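Local coordinates for putative flagellar protein FliS (Parabacteroides merdae ATCC 43184, PDB 4YOK) that is of unknown function despite its flagellar name, and pairs a prealbumin-like N-terminal domain with a C-terminal domain of the E-set clan, at residues E97-F102 and N123-D128; K130-M135 and L188-D193; M103-Q108 and S119-R124. All blocks are in the same frame, centred on the assembly; numbering follows the deposited sequence.

Interaction 1: E97-F102 and N123-D128; sequences EVTPYF and NRIVPD
Phe102 and Arg124 lie side by side and point the same way. Phe102 CE1 touches Arg124 CG at 3.7 Å. Arg124 CG is anti to the backbone N (chi1 -175°), which keeps the lower methylenes beside the phenyl group. Further out the chain bends about CG-CD (chi3 54°) and its end leads away. The bend carries the guanidinium away from the phenyl group, its plane turned 74° from the ring. Asn123 O sits at the edge of the Phe102 ring, near its plane. The same oxygen receives a CA-H...O contact from Phe102 CA at 3.3 Å.

Phe102 and Arg124 form an antiparallel non-hydrogen-bonded pair at the start of the beta hairpin of strands 102-111 and 115-124. Here the linker from the N-terminal prealbumin-like domain enters the C-terminal domain.

Beyond the pair the chain of 123-128 leaves the strand and wraps round one carbonyl. Tyr101 O accepts from Ile125 N at 2.9 Å and from Val126 N at 3.3 Å. Both donors come from the same face of the carbonyl plane. Val126 CG2 meets Tyr101 CD1 at 4.0 Å, and the two side chains run alongside each other. Thr99 crosses Val126 at about a right angle. Thr99 CG2 lies 4.0 Å from both Ile125 CG2 and Val126 CG2. Pro100 O is buried against Ile125 CB at 3.2 Å, and no polar partner for it is found in the model. Tyr18 of strand 9-18 touches both Pro100 and Ile125.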
ATOM      1  N   GLU A  97      13.758  -0.471  -0.897  1.00 19.03           N
ATOM      2  CA  GLU A  97      13.414  -0.451  -2.330  1.00 19.07           C
ATOM      3  C   GLU A  97      12.877  -1.792  -2.776  1.00 20.44           C
ATOM      4  O   GLU A  97      13.476  -2.843  -2.504  1.00 20.81           O
ATOM      5  CB  GLU A  97      14.643  -0.105  -3.209  1.00 21.81           C
ATOM      6  CG  GLU A  97      14.910   1.374  -3.374  1.00 32.89           C
ATOM      7  CD  GLU A  97      13.941   2.134  -4.267  1.00 37.48           C
ATOM      8  OE1 GLU A  97      13.758   1.762  -5.451  1.00 26.08           O
ATOM      9  OE2 GLU A  97      13.404   3.151  -3.782  1.00 27.47           O
ATOM     10  N   VAL A  98      11.719  -1.759  -3.442  1.00 16.07           N
ATOM     11  CA  VAL A  98      11.076  -2.957  -4.003  1.00 14.62           C
ATOM     12  C   VAL A  98      10.761  -2.713  -5.491  1.00 20.67           C
ATOM     13  O   VAL A  98      10.945  -1.590  -5.986  1.00 19.41           O
ATOM     14  CB  VAL A  98       9.813  -3.345  -3.201  1.00 18.35           C
ATOM     15  CG1 VAL A  98      10.166  -3.654  -1.734  1.00 18.14           C
ATOM     16  CG2 VAL A  98       8.715  -2.259  -3.318  1.00 16.73           C
ATOM     17  N   THR A  99      10.294  -3.759  -6.203  1.00 17.89           N
ATOM     18  CA  THR A  99       9.928  -3.611  -7.617  1.00 19.27           C
ATOM     19  C   THR A  99       8.437  -3.889  -7.770  1.00 20.99           C
ATOM     20  O   THR A  99       8.056  -5.059  -7.887  1.00 20.34           O
ATOM     21  CB  THR A  99      10.760  -4.501  -8.547  1.00 26.23           C
ATOM     22  OG1 THR A  99      12.143  -4.328  -8.226  1.00 25.56           O
ATOM     23  CG2 THR A  99      10.502  -4.169 -10.033  1.00 24.71           C
ATOM     24  N   PRO A 100       7.593  -2.836  -7.738  1.00 18.96           N
ATOM     25  CA  PRO A 100       6.140  -3.055  -7.895  1.00 18.02           C
ATOM     26  C   PRO A 100       5.802  -3.607  -9.273  1.00 20.27           C
ATOM     27  O   PRO A 100       6.534  -3.334 -10.222  1.00 19.83           O
ATOM     28  CB  PRO A 100       5.531  -1.654  -7.714  1.00 20.47           C
ATOM     29  CG  PRO A 100       6.635  -0.792  -7.131  1.00 25.13           C
ATOM     30  CD  PRO A 100       7.921  -1.404  -7.592  1.00 20.74           C
ATOM     31  N   TYR A 101       4.685  -4.353  -9.398  1.00 17.67           N
ATOM     32  CA  TYR A 101       4.233  -4.855 -10.713  1.00 17.74           C
ATOM     33  C   TYR A 101       3.737  -3.675 -11.550  1.00 21.54           C
ATOM     34  O   TYR A 101       4.061  -3.560 -12.725  1.00 22.47           O
ATOM     35  CB  TYR A 101       3.094  -5.874 -10.517  1.00 17.90           C
ATOM     36  CG  TYR A 101       3.554  -7.139  -9.842  1.00 19.47           C
ATOM     37  CD1 TYR A 101       4.471  -7.990 -10.466  1.00 22.08           C
ATOM     38  CD2 TYR A 101       3.135  -7.457  -8.553  1.00 19.70           C
ATOM     39  CE1 TYR A 101       4.947  -9.131  -9.824  1.00 24.65           C
ATOM     40  CE2 TYR A 101       3.558  -8.635  -7.926  1.00 20.68           C
ATOM     41  CZ  TYR A 101       4.461  -9.466  -8.570  1.00 25.30           C
ATOM     42  OH  TYR A 101       4.918 -10.610  -7.968  1.00 27.28           O
ATOM     43  N   PHE A 102       2.974  -2.786 -10.901  1.00 17.57           N
ATOM     44  CA  PHE A 102       2.354  -1.599 -11.487  1.00 16.91           C
ATOM     45  C   PHE A 102       2.470  -0.381 -10.581  1.00 19.88           C
ATOM     46  O   PHE A 102       2.580  -0.506  -9.367  1.00 18.04           O
ATOM     47  CB  PHE A 102       0.841  -1.842 -11.750  1.00 18.45           C
ATOM     48  CG  PHE A 102       0.583  -2.976 -12.716  1.00 18.98           C
ATOM     49  CD1 PHE A 102       0.721  -2.785 -14.089  1.00 20.37           C
ATOM     50  CD2 PHE A 102       0.256  -4.249 -12.249  1.00 18.80           C
ATOM     51  CE1 PHE A 102       0.545  -3.852 -14.983  1.00 20.84           C
ATOM     52  CE2 PHE A 102       0.059  -5.312 -13.145  1.00 21.57           C
ATOM     53  CZ  PHE A 102       0.234  -5.108 -14.502  1.00 20.44           C
ATOM     54  N   ASN A 123       0.927   2.313 -15.047  1.00 20.12           N
ATOM     55  CA  ASN A 123       2.233   2.072 -15.653  1.00 21.64           C
ATOM     56  C   ASN A 123       2.715   0.683 -15.282  1.00 26.05           C
ATOM     57  O   ASN A 123       2.851   0.383 -14.090  1.00 25.22           O
ATOM     58  CB  ASN A 123       3.229   3.140 -15.155  1.00 23.81           C
ATOM     59  CG  ASN A 123       2.672   4.547 -15.252  1.00 45.37           C
ATOM     60  OD1 ASN A 123       2.468   5.057 -16.346  1.00 40.53           O
ATOM     61  ND2 ASN A 123       2.268   5.139 -14.120  1.00 35.59           N
ATOM     62  N   ARG A 124       3.009  -0.151 -16.294  1.00 21.97           N
ATOM     63  CA  ARG A 124       3.532  -1.494 -16.060  1.00 20.97           C
ATOM     64  C   ARG A 124       5.041  -1.404 -15.798  1.00 25.11           C
ATOM     65  O   ARG A 124       5.788  -0.899 -16.647  1.00 25.92           O
ATOM     66  CB  ARG A 124       3.224  -2.428 -17.243  1.00 20.38           C
ATOM     67  CG  ARG A 124       3.667  -3.878 -16.972  1.00 24.00           C
ATOM     68  CD  ARG A 124       3.331  -4.864 -18.090  1.00 25.43           C
ATOM     69  NE  ARG A 124       3.853  -4.401 -19.376  1.00 33.49           N
ATOM     70  CZ  ARG A 124       3.090  -4.133 -20.433  1.00 58.81           C
ATOM     71  NH1 ARG A 124       1.770  -4.292 -20.368  1.00 46.55           N
ATOM     72  NH2 ARG A 124       3.639  -3.715 -21.565  1.00 51.85           N
ATOM     73  N   ILE A 125       5.476  -1.848 -14.619  1.00 20.97           N
ATOM     74  CA  ILE A 125       6.899  -1.841 -14.229  1.00 20.75           C
ATOM     75  C   ILE A 125       7.542  -3.188 -14.573  1.00 24.46           C
ATOM     76  O   ILE A 125       8.674  -3.209 -15.070  1.00 24.89           O
ATOM     77  CB  ILE A 125       7.072  -1.479 -12.713  1.00 22.66           C
ATOM     78  CG1 ILE A 125       6.377  -0.129 -12.327  1.00 22.21           C
ATOM     79  CG2 ILE A 125       8.530  -1.504 -12.263  1.00 22.53           C
ATOM     80  CD1 ILE A 125       6.819   1.155 -13.109  1.00 27.09           C
ATOM     81  N   VAL A 126       6.849  -4.309 -14.276  1.00 21.51           N
ATOM     82  CA  VAL A 126       7.391  -5.658 -14.527  1.00 22.54           C
ATOM     83  C   VAL A 126       6.889  -6.102 -15.910  1.00 25.56           C
ATOM     84  O   VAL A 126       5.689  -6.130 -16.121  1.00 23.40           O
ATOM     85  CB  VAL A 126       7.006  -6.614 -13.364  1.00 26.71           C
ATOM     86  CG1 VAL A 126       7.426  -8.068 -13.638  1.00 27.23           C
ATOM     87  CG2 VAL A 126       7.620  -6.112 -12.054  1.00 25.93           C
ATOM     88  N   PRO A 127       7.795  -6.418 -16.863  1.00 26.78           N
ATOM     89  CA  PRO A 127       7.366  -6.702 -18.247  1.00 28.38           C
ATOM     90  C   PRO A 127       6.286  -7.763 -18.451  1.00 31.73           C
ATOM     91  O   PRO A 127       5.480  -7.606 -19.368  1.00 31.79           O
ATOM     92  CB  PRO A 127       8.663  -7.156 -18.923  1.00 31.52           C
ATOM     93  CG  PRO A 127       9.708  -6.438 -18.200  1.00 35.08           C
ATOM     94  CD  PRO A 127       9.272  -6.385 -16.771  1.00 29.27           C
ATOM     95  N   ASP A 128       6.265  -8.828 -17.650  1.00 29.10           N
ATOM     96  CA  ASP A 128       5.267  -9.875 -17.895  1.00 30.92           C
ATOM     97  C   ASP A 128       4.075  -9.819 -16.923  1.00 31.42           C
ATOM     98  O   ASP A 128       3.266 -10.744 -16.901  1.00 31.51           O
ATOM     99  CB  ASP A 128       5.930 -11.261 -17.844  1.00 35.73           C
ATOM    100  CG  ASP A 128       6.636 -11.650 -19.124  1.00 58.10           C
ATOM    101  OD1 ASP A 128       6.195 -11.200 -20.208  1.00 61.99           O
ATOM    102  OD2 ASP A 128       7.597 -12.447 -19.051  1.00 69.56           O
TER

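Interaction 2: K130-M135 and L188-D193; sequences KISRVM and LANGAD
Ser132 N and Arg133 N both turn to Leu188 O, which makes a classic beta bulge in the antiparallel pairing of strands 131-139 and 182-189. The bond from Ser132 N is short, 2.7 Å, and lies in the carbonyl plane. The bond from Arg133 N is weak. In the same pair Leu188 N gives a nearly straight bond to Arg133 O (3.0 Å, 177° at the hydrogen).

The close packing is between Leu188 and Arg133. Leu188 CD2 sits over the centre of one guanidinium face of Arg133, 3.6 Å above its plane. The arginine starts with CG between the backbone N and the carbonyl carbon (chi1 62°), then runs extended to NE and crosses the leucine at a slant. The selenium of Met135 lies at the guanidinium edge, in its plane. Arg152 is close by with like charge, and Asp154 makes a long, weak ion pair with Arg133 NE. The side chains of Ile131 and Ala189 diverge, and both touch Phe102.

Toward Lys130 the side chains are exposed and only loosely packed, though the backbone stays firmly bonded: Asn190 N reaches Lys130 O at 2.8 Å. The strand ends in a type II turn from Ala189 to Ala192, closed by Ala192 N to Ala189 O. Gly191 takes a positive phi in it. Asn190 lays its amide along the other chain, with OD1 3.3 Å from Ser132 CA and ND2 3.6 Å from Lys130 CB. The lysine bends at chi2 and again at chi4, and its end leads away. A water accepts from Lys130 N and donates to Asn190 O at 2.7 Å.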
ATOM      1  N   LYS A 130       0.410  -8.772 -15.450  1.00 21.14           N
ATOM      2  CA  LYS A 130      -0.925  -8.577 -16.000  1.00 20.95           C
ATOM      3  C   LYS A 130      -1.843  -8.050 -14.913  1.00 23.25           C
ATOM      4  O   LYS A 130      -1.715  -8.465 -13.757  1.00 20.45           O
ATOM      5  CB  LYS A 130      -1.496  -9.896 -16.573  1.00 23.73           C
ATOM      6  CG  LYS A 130      -0.716 -10.503 -17.750  1.00 35.65           C
ATOM      7  CD  LYS A 130      -0.798  -9.659 -19.031  1.00 52.53           C
ATOM      8  CE  LYS A 130       0.048 -10.202 -20.163  1.00 69.40           C
ATOM      9  NZ  LYS A 130      -0.621 -11.325 -20.872  1.00 82.19           N
ATOM     10  N   ILE A 131      -2.818  -7.225 -15.288  1.00 20.67           N
ATOM     11  CA  ILE A 131      -3.766  -6.677 -14.297  1.00 19.55           C
ATOM     12  C   ILE A 131      -4.890  -7.685 -14.042  1.00 23.62           C
ATOM     13  O   ILE A 131      -5.508  -8.158 -14.987  1.00 23.43           O
ATOM     14  CB  ILE A 131      -4.350  -5.299 -14.729  1.00 22.47           C
ATOM     15  CG1 ILE A 131      -3.245  -4.233 -14.925  1.00 22.62           C
ATOM     16  CG2 ILE A 131      -5.440  -4.813 -13.739  1.00 20.08           C
ATOM     17  CD1 ILE A 131      -3.670  -3.016 -15.716  1.00 26.60           C
ATOM     18  N   SER A 132      -5.141  -8.012 -12.764  1.00 19.52           N
ATOM     19  CA  SER A 132      -6.228  -8.915 -12.353  1.00 20.18           C
ATOM     20  C   SER A 132      -7.526  -8.088 -12.193  1.00 23.79           C
ATOM     21  O   SER A 132      -8.556  -8.401 -12.805  1.00 23.04           O
ATOM     22  CB  SER A 132      -5.860  -9.629 -11.049  1.00 22.20           C
ATOM     23  OG  SER A 132      -6.971 -10.373 -10.573  1.00 29.46           O
ATOM     24  N   ARG A 133      -7.445  -6.976 -11.430  1.00 18.92           N
ATOM     25  CA  ARG A 133      -8.590  -6.094 -11.277  1.00 18.40           C
ATOM     26  C   ARG A 133      -8.163  -4.698 -10.868  1.00 20.39           C
ATOM     27  O   ARG A 133      -7.088  -4.507 -10.297  1.00 18.23           O
ATOM     28  CB  ARG A 133      -9.641  -6.644 -10.277  1.00 22.11           C
ATOM     29  CG  ARG A 133      -9.174  -6.829  -8.858  1.00 27.97           C
ATOM     30  CD  ARG A 133     -10.333  -7.300  -8.006  1.00 37.56           C
ATOM     31  NE  ARG A 133      -9.939  -7.474  -6.611  1.00 46.51           N
ATOM     32  CZ  ARG A 133      -9.736  -8.651  -6.026  1.00 58.15           C
ATOM     33  NH1 ARG A 133      -9.906  -9.778  -6.707  1.00 40.78           N
ATOM     34  NH2 ARG A 133      -9.380  -8.712  -4.749  1.00 43.17           N
ATOM     35  N   VAL A 134      -9.021  -3.737 -11.202  1.00 16.66           N
ATOM     36  CA  VAL A 134      -8.905  -2.335 -10.825  1.00 16.71           C
ATOM     37  C   VAL A 134     -10.119  -2.042  -9.930  1.00 20.12           C
ATOM     38  O   VAL A 134     -11.245  -2.461 -10.244  1.00 20.45           O
ATOM     39  CB  VAL A 134      -8.810  -1.427 -12.069  1.00 20.44           C
ATOM     40  CG1 VAL A 134      -8.792   0.035 -11.671  1.00 20.24           C
ATOM     41  CG2 VAL A 134      -7.559  -1.773 -12.882  1.00 20.47           C
HETATM   42  N   MSE A 135      -9.895  -1.333  -8.832  1.00 16.58           N
HETATM   43  CA  MSE A 135     -10.957  -1.066  -7.855  1.00 16.68           C
HETATM   44  C   MSE A 135     -11.124   0.420  -7.596  1.00 20.31           C
HETATM   45  O   MSE A 135     -10.138   1.139  -7.395  1.00 20.51           O
HETATM   46  CB  MSE A 135     -10.663  -1.787  -6.514  1.00 19.79           C
HETATM   47  CG  MSE A 135     -10.531  -3.295  -6.664  1.00 25.83           C
HETATM   48 SE   MSE A 135      -9.853  -4.071  -5.020  0.75 33.01          SE
HETATM   49  CE  MSE A 135      -7.913  -3.644  -5.382  1.00 29.26           C
ATOM     50  N   LEU A 188      -4.605  -4.569  -8.691  1.00 16.70           N
ATOM     51  CA  LEU A 188      -4.123  -5.888  -8.291  1.00 16.12           C
ATOM     52  C   LEU A 188      -3.572  -6.619  -9.517  1.00 20.79           C
ATOM     53  O   LEU A 188      -4.250  -6.723 -10.528  1.00 19.83           O
ATOM     54  CB  LEU A 188      -5.269  -6.700  -7.653  1.00 16.11           C
ATOM     55  CG  LEU A 188      -4.929  -8.137  -7.234  1.00 19.31           C
ATOM     56  CD1 LEU A 188      -4.030  -8.147  -5.980  1.00 19.73           C
ATOM     57  CD2 LEU A 188      -6.213  -8.940  -6.977  1.00 21.19           C
ATOM     58  N   ALA A 189      -2.349  -7.131  -9.404  1.00 17.59           N
ATOM     59  CA  ALA A 189      -1.658  -7.902 -10.434  1.00 17.42           C
ATOM     60  C   ALA A 189      -2.030  -9.371 -10.340  1.00 22.04           C
ATOM     61  O   ALA A 189      -2.217  -9.881  -9.226  1.00 20.07           O
ATOM     62  CB  ALA A 189      -0.157  -7.744 -10.244  1.00 17.78           C
ATOM     63  N   ASN A 190      -2.086 -10.075 -11.498  1.00 20.44           N
ATOM     64  CA  ASN A 190      -2.249 -11.536 -11.531  1.00 19.52           C
ATOM     65  C   ASN A 190      -1.159 -12.173 -10.676  1.00 24.40           C
ATOM     66  O   ASN A 190       0.022 -11.806 -10.811  1.00 25.64           O
ATOM     67  CB  ASN A 190      -2.104 -12.064 -12.995  1.00 20.57           C
ATOM     68  CG  ASN A 190      -3.349 -12.005 -13.829  1.00 46.52           C
ATOM     69  OD1 ASN A 190      -4.369 -11.478 -13.418  1.00 37.05           O
ATOM     70  ND2 ASN A 190      -3.294 -12.568 -15.028  1.00 47.55           N
ATOM     71  N   GLY A 191      -1.538 -13.088  -9.793  1.00 23.32           N
ATOM     72  CA  GLY A 191      -0.563 -13.790  -8.960  1.00 23.31           C
ATOM     73  C   GLY A 191      -0.157 -13.090  -7.677  1.00 26.53           C
ATOM     74  O   GLY A 191       0.507 -13.704  -6.848  1.00 27.89           O
ATOM     75  N   ALA A 192      -0.551 -11.824  -7.476  1.00 20.18           N
ATOM     76  CA  ALA A 192      -0.188 -11.103  -6.244  1.00 19.53           C
ATOM     77  C   ALA A 192      -1.260 -11.275  -5.177  1.00 22.73           C
ATOM     78  O   ALA A 192      -2.423 -11.488  -5.502  1.00 21.15           O
ATOM     79  CB  ALA A 192       0.014  -9.626  -6.536  1.00 19.44           C
ATOM     80  N   ASP A 193      -0.871 -11.120  -3.907  1.00 19.46           N
ATOM     81  CA  ASP A 193      -1.786 -11.247  -2.765  1.00 19.62           C
ATOM     82  C   ASP A 193      -2.349  -9.894  -2.295  1.00 22.36           C
ATOM     83  O   ASP A 193      -3.198  -9.861  -1.399  1.00 22.32           O
ATOM     84  CB  ASP A 193      -1.014 -11.900  -1.592  1.00 21.01           C
ATOM     85  CG  ASP A 193      -0.060 -10.977  -0.832  1.00 21.49           C
ATOM     86  OD1 ASP A 193       0.477 -10.009  -1.448  1.00 22.06           O
ATOM     87  OD2 ASP A 193       0.170 -11.226   0.352  1.00 23.68           O
TER
HETATM   88  O   HOH W   1       1.080 -10.608 -13.016  1.00 31.02           O

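Interaction 3: M103-Q108 and S119-R124; sequences MISNEQ and SFMINR
Met103, a selenomethionine, pairs with Asn123 through two backbone bonds, Met103 N to Asn123 O and Asn123 N to Met103 O, the latter 2.8 Å. Asn123 ND2 adds a weak bond to the same Met103 O. Ile104 follows in a non-hydrogen-bonded pair with Ile122. Its CG2 meets Phe120 CD2 at 3.8 Å, and the two side chains cross at a slant. Ile104 CA also makes a CA-H...O contact with Met121 O.

Ser105 and Met121 exchange two backbone bonds. Ser105 OG stands between the backbone N and the carbonyl carbon (chi1 66°). From there it accepts a bond from Asn123 ND2 at 3.1 Å, and it lies only 1° out of that amide's plane. This bond, with the weak one to Met103 O, helps to hold the amide's rotation. The hydroxyl oxygen also rests 3.5 Å from Met121 CB.

At Asn106 the chain turns a corner with left-handed backbone angles, and the register shifts by one as a beta bulge. Glu107 then lies by Phe120, with Glu107 CG 3.9 Å from Phe120 CB. Pairing resumes at Gln108, whose N reaches Ser119 O at 2.8 Å. Ser119 N returns a bond to Gln108 O at 3.0 Å.

The two segments form a beta hairpin in the C-terminal domain. Strand 161-168 continues the sheet beyond strand 115-124. Ile104, Phe120 and Ile122 face strand 182-189 of the second sheet, while Met103 and Glu107 touch strand 196-202.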
HETATM    1  N   MSE A 103       2.438   0.797 -11.194  1.00 17.82           N
HETATM    2  CA  MSE A 103       2.386   2.074 -10.498  1.00 16.51           C
HETATM    3  C   MSE A 103       1.173   2.835 -11.046  1.00 19.04           C
HETATM    4  O   MSE A 103       0.899   2.786 -12.244  1.00 19.45           O
HETATM    5  CB  MSE A 103       3.692   2.895 -10.645  1.00 18.24           C
HETATM    6  CG  MSE A 103       4.887   2.296  -9.899  1.00 24.79           C
HETATM    7 SE   MSE A 103       4.736   2.386  -7.919  0.75 31.64          SE
HETATM    8  CE  MSE A 103       4.930   4.313  -7.732  1.00 28.90           C
ATOM      9  N   ILE A 104       0.471   3.537 -10.161  1.00 17.08           N
ATOM     10  CA  ILE A 104      -0.670   4.384 -10.491  1.00 17.00           C
ATOM     11  C   ILE A 104      -0.165   5.818 -10.425  1.00 21.94           C
ATOM     12  O   ILE A 104       0.537   6.163  -9.476  1.00 20.41           O
ATOM     13  CB  ILE A 104      -1.857   4.149  -9.507  1.00 19.91           C
ATOM     14  CG1 ILE A 104      -2.342   2.688  -9.522  1.00 19.43           C
ATOM     15  CG2 ILE A 104      -3.019   5.126  -9.780  1.00 20.75           C
ATOM     16  CD1 ILE A 104      -3.207   2.312  -8.287  1.00 24.19           C
ATOM     17  N   SER A 105      -0.516   6.648 -11.412  1.00 19.51           N
ATOM     18  CA  SER A 105      -0.112   8.056 -11.409  1.00 20.31           C
ATOM     19  C   SER A 105      -1.194   8.923 -12.051  1.00 24.37           C
ATOM     20  O   SER A 105      -2.147   8.386 -12.614  1.00 22.39           O
ATOM     21  CB  SER A 105       1.207   8.236 -12.158  1.00 24.22           C
ATOM     22  OG  SER A 105       1.049   7.950 -13.535  1.00 28.12           O
ATOM     23  N   ASN A 106      -1.042  10.265 -11.947  1.00 22.04           N
ATOM     24  CA  ASN A 106      -1.930  11.273 -12.549  1.00 22.85           C
ATOM     25  C   ASN A 106      -3.410  11.056 -12.170  1.00 24.94           C
ATOM     26  O   ASN A 106      -4.292  11.238 -13.005  1.00 25.16           O
ATOM     27  CB  ASN A 106      -1.758  11.259 -14.084  1.00 28.53           C
ATOM     28  CG  ASN A 106      -2.175  12.534 -14.776  1.00 59.84           C
ATOM     29  OD1 ASN A 106      -2.126  13.639 -14.207  1.00 54.37           O
ATOM     30  ND2 ASN A 106      -2.603  12.398 -16.027  1.00 54.11           N
ATOM     31  N   GLU A 107      -3.680  10.684 -10.917  1.00 22.08           N
ATOM     32  CA  GLU A 107      -5.054  10.382 -10.477  1.00 21.78           C
ATOM     33  C   GLU A 107      -5.925  11.604 -10.343  1.00 25.25           C
ATOM     34  O   GLU A 107      -5.532  12.613  -9.747  1.00 25.83           O
ATOM     35  CB  GLU A 107      -5.082   9.647  -9.129  1.00 22.41           C
ATOM     36  CG  GLU A 107      -4.203   8.417  -9.097  1.00 36.50           C
ATOM     37  CD  GLU A 107      -2.847   8.666  -8.464  1.00 47.90           C
ATOM     38  OE1 GLU A 107      -2.352   9.811  -8.542  1.00 33.64           O
ATOM     39  OE2 GLU A 107      -2.267   7.708  -7.909  1.00 48.76           O
ATOM     40  N   GLN A 108      -7.135  11.495 -10.874  1.00 20.70           N
ATOM     41  CA  GLN A 108      -8.172  12.519 -10.744  1.00 20.62           C
ATOM     42  C   GLN A 108      -9.441  11.798 -10.311  1.00 23.39           C
ATOM     43  O   GLN A 108     -10.031  11.055 -11.103  1.00 21.39           O
ATOM     44  CB  GLN A 108      -8.355  13.331 -12.032  1.00 22.92           C
ATOM     45  CG  GLN A 108      -7.364  14.506 -12.133  1.00 37.70           C
ATOM     46  CD  GLN A 108      -7.561  15.559 -11.048  1.00 69.81           C
ATOM     47  OE1 GLN A 108      -6.599  16.021 -10.416  1.00 66.05           O
ATOM     48  NE2 GLN A 108      -8.814  15.943 -10.782  1.00 65.34           N
ATOM     49  N   SER A 119     -10.010   9.050 -13.346  1.00 19.51           N
ATOM     50  CA  SER A 119      -9.118   9.057 -14.497  1.00 19.85           C
ATOM     51  C   SER A 119      -7.715   8.952 -13.943  1.00 22.45           C
ATOM     52  O   SER A 119      -7.402   9.655 -12.985  1.00 21.21           O
ATOM     53  CB  SER A 119      -9.296  10.336 -15.317  1.00 23.20           C
ATOM     54  OG  SER A 119     -10.531  10.254 -16.006  1.00 39.90           O
ATOM     55  N   PHE A 120      -6.889   8.047 -14.485  1.00 18.92           N
ATOM     56  CA  PHE A 120      -5.519   7.849 -13.997  1.00 18.62           C
ATOM     57  C   PHE A 120      -4.735   7.023 -14.985  1.00 23.90           C
ATOM     58  O   PHE A 120      -5.294   6.541 -15.981  1.00 24.36           O
ATOM     59  CB  PHE A 120      -5.485   7.195 -12.582  1.00 19.88           C
ATOM     60  CG  PHE A 120      -6.270   5.909 -12.454  1.00 20.50           C
ATOM     61  CD1 PHE A 120      -7.641   5.932 -12.215  1.00 22.07           C
ATOM     62  CD2 PHE A 120      -5.626   4.679 -12.474  1.00 22.08           C
ATOM     63  CE1 PHE A 120      -8.364   4.748 -12.084  1.00 22.72           C
ATOM     64  CE2 PHE A 120      -6.350   3.489 -12.316  1.00 24.59           C
ATOM     65  CZ  PHE A 120      -7.719   3.532 -12.170  1.00 22.10           C
HETATM   66  N   MSE A 121      -3.435   6.918 -14.749  1.00 19.93           N
HETATM   67  CA  MSE A 121      -2.527   6.131 -15.570  1.00 22.54           C
HETATM   68  C   MSE A 121      -2.029   4.916 -14.797  1.00 22.36           C
HETATM   69  O   MSE A 121      -1.677   5.028 -13.623  1.00 19.88           O
HETATM   70  CB  MSE A 121      -1.325   6.997 -15.989  1.00 28.48           C
HETATM   71  CG  MSE A 121      -1.685   8.023 -17.022  1.00 42.56           C
HETATM   72 SE   MSE A 121      -1.113   7.361 -18.751  0.75 58.44          SE
HETATM   73  CE  MSE A 121       0.861   7.341 -18.395  1.00 55.08           C
ATOM     74  N   ILE A 122      -1.999   3.769 -15.461  1.00 19.40           N
ATOM     75  CA  ILE A 122      -1.457   2.530 -14.906  1.00 18.90           C
ATOM     76  C   ILE A 122      -0.215   2.236 -15.706  1.00 24.11           C
ATOM     77  O   ILE A 122      -0.300   2.001 -16.920  1.00 24.90           O
ATOM     78  CB  ILE A 122      -2.445   1.336 -14.903  1.00 20.99           C
ATOM     79  CG1 ILE A 122      -3.677   1.630 -14.020  1.00 19.89           C
ATOM     80  CG2 ILE A 122      -1.703   0.039 -14.443  1.00 22.39           C
ATOM     81  CD1 ILE A 122      -4.859   0.649 -14.269  1.00 22.24           C
ATOM     82  N   ASN A 123       0.927   2.313 -15.047  1.00 20.12           N
ATOM     83  CA  ASN A 123       2.233   2.072 -15.653  1.00 21.64           C
ATOM     84  C   ASN A 123       2.715   0.683 -15.282  1.00 26.05           C
ATOM     85  O   ASN A 123       2.851   0.383 -14.090  1.00 25.22           O
ATOM     86  CB  ASN A 123       3.229   3.140 -15.155  1.00 23.81           C
ATOM     87  CG  ASN A 123       2.672   4.547 -15.252  1.00 45.37           C
ATOM     88  OD1 ASN A 123       2.468   5.057 -16.346  1.00 40.53           O
ATOM     89  ND2 ASN A 123       2.268   5.139 -14.120  1.00 35.59           N
ATOM     90  N   ARG A 124       3.009  -0.151 -16.294  1.00 21.97           N
ATOM     91  CA  ARG A 124       3.532  -1.494 -16.060  1.00 20.97           C
ATOM     92  C   ARG A 124       5.041  -1.404 -15.798  1.00 25.11           C
ATOM     93  O   ARG A 124       5.788  -0.899 -16.647  1.00 25.92           O
ATOM     94  CB  ARG A 124       3.224  -2.428 -17.243  1.00 20.38           C
ATOM     95  CG  ARG A 124       3.667  -3.878 -16.972  1.00 24.00           C
ATOM     96  CD  ARG A 124       3.331  -4.864 -18.090  1.00 25.43           C
ATOM     97  NE  ARG A 124       3.853  -4.401 -19.376  1.00 33.49           N
ATOM     98  CZ  ARG A 124       3.090  -4.133 -20.433  1.00 58.81           C
ATOM     99  NH1 ARG A 124       1.770  -4.292 -20.368  1.00 46.55           N
ATOM    100  NH2 ARG A 124       3.639  -3.715 -21.565  1.00 51.85           N
TER

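Overall arrangement
Interactions 1 and 3 share Asn123 and Arg124 on strand 115-124, and their centres are 13 Å apart. The hairpin of interaction 3 runs straight on from the domain linker of interaction 1. Interaction 2 lies on the facing sheet, with its centre 12 Å from interaction 1 and 15 Å from interaction 3. The core between the sheets joins all three. Phe102 CZ meets Ile131 CG1 at 3.6 Å, Phe102 CD1 meets Ile122 CG2 at 3.7 Å, and Val134 CG1 meets Phe120 CZ at 3.7 Å. The bound magnesium ion lies about 7 Å from the side chain of Thr99 in interaction 1.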